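Local coordinates for N-acetyltransferase family protein (Bacillus anthracis, PDB 3LNB) that inactivates the sulfonamide drug sulfamethoxazole, probably by transferring an acetyl group from acetyl-coenzyme A to its arylamine, at residues I50-L59 with L106-F115. The protein carries 1 engineered substitution. Residues are numbered along the deposited sequence; the frame is centred on the assembly and turned at random.
Sequences ITFNDLDEIL and LYYFLMDCGF. With FMT (formic acid), chain D.
The ring of Phe115 reaches across to the backbone of Ile50, Thr51 and Phe52, joining two helices of the helical bundle that opens the arylamine N-acetyltransferase fold. It starts from the end of helix 99-112, where Gly114, at positive phi, closes a Schellman motif: Gly114 N bonds back to Met111 O and Phe115 N to Leu110 O. With chi1 at -74° the Phe115 ring stands beside its own backbone N, and its rim meets the chain leading into helix 55-65. Phe115 CZ lies 3.5 Å from Thr51 C, which sits near the ring plane, while Leu55 CD2 rests over one face, 4.1 Å from Phe115 CZ. That same Leu55 methyl also meets Leu110 CD2 at 3.7 Å, so a single branch fills the corner between ring and leucine.

Ile50 divides its branches. CG2, anti to the backbone N, meets Phe115 CE1 with the two side chains nearly perpendicular; CG1, swung beside that N (chi1 -63°), heads for Phe109 CZ and Cys113 SG. Farther along, the helical parts, 55-59 and 106-112, run roughly antiparallel, their axes 12.9 Å apart at closest approach, and the gap is bridged by side chains from both helices: Ile58 CD1 touches Phe109 CE2, its CG2 meets Leu106 CD1 at 3.9 Å, and Leu59 CD2 approaches Leu106 CD2. Phe39 and Phe40 of helix 34-42 pack on Phe109, and Leu143 of strand 131-145 touches both Leu55 and Phe115.

At the approach to helix 55-65, Asp54 OD2 is gripped by two donors, Thr51 N at its anti lone pair and Thr51 OG1 above the carboxylate plane. Beside Cys113, a formic acid molecule, probably from the crystallisation liquor, takes a nearly straight hydrogen bond (173°) from Ile50 N to its O2, 2.7 Å long.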
# COMPACT_ATOMS: atom_id res chain seq x y z
N ILE A 50 1.89 2.89 20.72
CA ILE A 50 1.30 3.54 19.57
C ILE A 50 -0.18 3.81 19.79
O ILE A 50 -0.95 2.88 20.02
CB ILE A 50 1.44 2.68 18.30
CG1 ILE A 50 2.92 2.49 17.98
CG2 ILE A 50 0.72 3.35 17.14
CD1 ILE A 50 3.67 3.80 17.78
N THR A 51 -0.56 5.08 19.73
CA THR A 51 -1.95 5.45 19.92
C THR A 51 -2.52 5.96 18.60
O THR A 51 -1.80 6.08 17.61
CB THR A 51 -2.11 6.56 20.99
OG1 THR A 51 -1.43 7.75 20.56
CG2 THR A 51 -1.52 6.10 22.33
N PHE A 52 -3.81 6.25 18.59
CA PHE A 52 -4.47 6.72 17.39
C PHE A 52 -3.73 7.89 16.73
O PHE A 52 -3.50 7.90 15.52
CB PHE A 52 -5.90 7.15 17.70
CG PHE A 52 -6.66 7.64 16.51
CD1 PHE A 52 -7.14 6.75 15.55
CD2 PHE A 52 -6.88 9.00 16.33
CE1 PHE A 52 -7.83 7.21 14.43
CE2 PHE A 52 -7.57 9.47 15.21
CZ PHE A 52 -8.04 8.58 14.26
N ASN A 53 -3.34 8.87 17.54
CA ASN A 53 -2.65 10.03 17.01
C ASN A 53 -1.30 9.70 16.40
O ASN A 53 -0.73 10.52 15.70
CB ASN A 53 -2.49 11.11 18.09
CG ASN A 53 -3.82 11.75 18.50
OD1 ASN A 53 -4.82 11.61 17.80
ND2 ASN A 53 -3.82 12.45 19.62
N ASP A 54 -0.79 8.50 16.66
CA ASP A 54 0.51 8.08 16.13
C ASP A 54 0.43 7.39 14.77
O ASP A 54 1.46 7.03 14.18
CB ASP A 54 1.22 7.14 17.11
CG ASP A 54 1.57 7.81 18.41
OD1 ASP A 54 2.30 8.83 18.37
OD2 ASP A 54 1.14 7.32 19.48
N LEU A 55 -0.79 7.19 14.28
CA LEU A 55 -1.00 6.50 13.01
C LEU A 55 -0.45 7.26 11.80
O LEU A 55 0.01 6.65 10.83
CB LEU A 55 -2.48 6.19 12.81
CG LEU A 55 -3.07 5.18 13.80
CD1 LEU A 55 -4.57 5.05 13.62
CD2 LEU A 55 -2.38 3.84 13.60
N ASP A 56 -0.49 8.59 11.87
CA ASP A 56 0.00 9.43 10.80
C ASP A 56 1.49 9.20 10.59
O ASP A 56 1.96 9.07 9.46
CB ASP A 56 -0.27 10.89 11.15
CG ASP A 56 -1.72 11.11 11.55
OD1 ASP A 56 -2.53 11.46 10.67
OD2 ASP A 56 -2.05 10.90 12.73
N GLU A 57 2.22 9.16 11.70
CA GLU A 57 3.66 8.94 11.67
C GLU A 57 3.96 7.56 11.10
O GLU A 57 4.90 7.39 10.34
CB GLU A 57 4.23 9.06 13.09
CG GLU A 57 5.59 8.45 13.27
CD GLU A 57 6.19 8.77 14.62
OE1 GLU A 57 5.47 8.68 15.63
OE2 GLU A 57 7.39 9.11 14.66
N ILE A 58 3.15 6.57 11.48
CA ILE A 58 3.35 5.21 10.98
C ILE A 58 3.17 5.19 9.46
O ILE A 58 4.03 4.69 8.74
CB ILE A 58 2.34 4.21 11.60
CG1 ILE A 58 2.56 4.13 13.11
CG2 ILE A 58 2.52 2.82 10.98
CD1 ILE A 58 3.90 3.57 13.50
N LEU A 59 2.05 5.73 8.99
CA LEU A 59 1.76 5.75 7.56
C LEU A 59 2.80 6.54 6.77
O LEU A 59 3.19 6.13 5.68
CB LEU A 59 0.38 6.35 7.30
CG LEU A 59 -0.82 5.54 7.79
CD1 LEU A 59 -2.10 6.37 7.65
CD2 LEU A 59 -0.92 4.24 7.01
N LEU A 106 0.93 -4.25 8.23
CA LEU A 106 0.44 -3.17 9.09
C LEU A 106 -0.70 -3.69 9.96
O LEU A 106 -0.83 -3.30 11.12
CB LEU A 106 -0.05 -1.99 8.24
CG LEU A 106 -0.66 -0.82 9.01
CD1 LEU A 106 0.33 -0.30 10.04
CD2 LEU A 106 -1.04 0.29 8.04
N TYR A 107 -1.52 -4.58 9.41
CA TYR A 107 -2.63 -5.15 10.16
C TYR A 107 -2.08 -5.84 11.41
O TYR A 107 -2.49 -5.55 12.53
CB TYR A 107 -3.41 -6.17 9.32
CG TYR A 107 -4.26 -7.11 10.15
CD1 TYR A 107 -5.48 -6.70 10.68
CD2 TYR A 107 -3.81 -8.39 10.45
CE1 TYR A 107 -6.23 -7.55 11.51
CE2 TYR A 107 -4.55 -9.25 11.27
CZ TYR A 107 -5.76 -8.82 11.80
OH TYR A 107 -6.45 -9.64 12.67
N TYR A 108 -1.14 -6.76 11.20
CA TYR A 108 -0.54 -7.48 12.31
C TYR A 108 0.07 -6.52 13.32
O TYR A 108 -0.12 -6.68 14.52
CB TYR A 108 0.53 -8.46 11.81
CG TYR A 108 -0.03 -9.69 11.14
CD1 TYR A 108 -0.95 -10.50 11.80
CD2 TYR A 108 0.35 -10.05 9.85
CE1 TYR A 108 -1.48 -11.65 11.20
CE2 TYR A 108 -0.18 -11.19 9.23
CZ TYR A 108 -1.09 -11.98 9.91
OH TYR A 108 -1.61 -13.12 9.32
N PHE A 109 0.78 -5.52 12.82
CA PHE A 109 1.40 -4.54 13.70
C PHE A 109 0.36 -3.84 14.56
O PHE A 109 0.50 -3.77 15.79
CB PHE A 109 2.18 -3.50 12.90
CG PHE A 109 2.89 -2.48 13.76
CD1 PHE A 109 3.96 -2.85 14.55
CD2 PHE A 109 2.46 -1.16 13.79
CE1 PHE A 109 4.60 -1.92 15.37
CE2 PHE A 109 3.09 -0.22 14.61
CZ PHE A 109 4.16 -0.60 15.40
N LEU A 110 -0.69 -3.33 13.93
CA LEU A 110 -1.74 -2.63 14.66
C LEU A 110 -2.47 -3.53 15.64
O LEU A 110 -2.97 -3.07 16.67
CB LEU A 110 -2.73 -1.98 13.68
CG LEU A 110 -2.14 -0.86 12.81
CD1 LEU A 110 -3.24 -0.23 11.96
CD2 LEU A 110 -1.50 0.20 13.71
N MET A 111 -2.55 -4.83 15.33
CA MET A 111 -3.19 -5.76 16.25
C MET A 111 -2.30 -5.87 17.48
O MET A 111 -2.78 -5.83 18.62
CB MET A 111 -3.37 -7.14 15.61
CG MET A 111 -4.56 -7.27 14.64
SD MET A 111 -6.21 -7.14 15.44
CE MET A 111 -6.32 -8.75 16.23
N ASP A 112 -0.99 -5.99 17.27
CA ASP A 112 -0.05 -6.07 18.38
C ASP A 112 -0.12 -4.81 19.23
O ASP A 112 0.09 -4.85 20.44
CB ASP A 112 1.38 -6.26 17.87
CG ASP A 112 1.67 -7.70 17.49
OD1 ASP A 112 0.79 -8.56 17.67
OD2 ASP A 112 2.80 -7.96 17.01
N CYS A 113 -0.41 -3.69 18.58
CA CYS A 113 -0.52 -2.42 19.27
C CYS A 113 -1.88 -2.28 19.95
O CYS A 113 -2.13 -1.30 20.64
CB CYS A 113 -0.28 -1.26 18.29
SG CYS A 113 1.46 -1.07 17.81
N GLY A 114 -2.75 -3.26 19.73
CA GLY A 114 -4.06 -3.25 20.37
C GLY A 114 -5.18 -2.45 19.72
O GLY A 114 -6.11 -2.03 20.41
N PHE A 115 -5.10 -2.22 18.42
CA PHE A 115 -6.17 -1.48 17.74
C PHE A 115 -7.26 -2.44 17.29
O PHE A 115 -7.01 -3.64 17.13
CB PHE A 115 -5.65 -0.73 16.51
CG PHE A 115 -4.83 0.48 16.82
CD1 PHE A 115 -3.46 0.38 17.03
CD2 PHE A 115 -5.43 1.73 16.91
CE1 PHE A 115 -2.69 1.51 17.32
CE2 PHE A 115 -4.68 2.87 17.21
CZ PHE A 115 -3.31 2.76 17.41
C FMT D . 1.42 -0.87 21.86
O1 FMT D . 2.43 -1.54 21.76
O2 FMT D . 1.34 0.32 21.23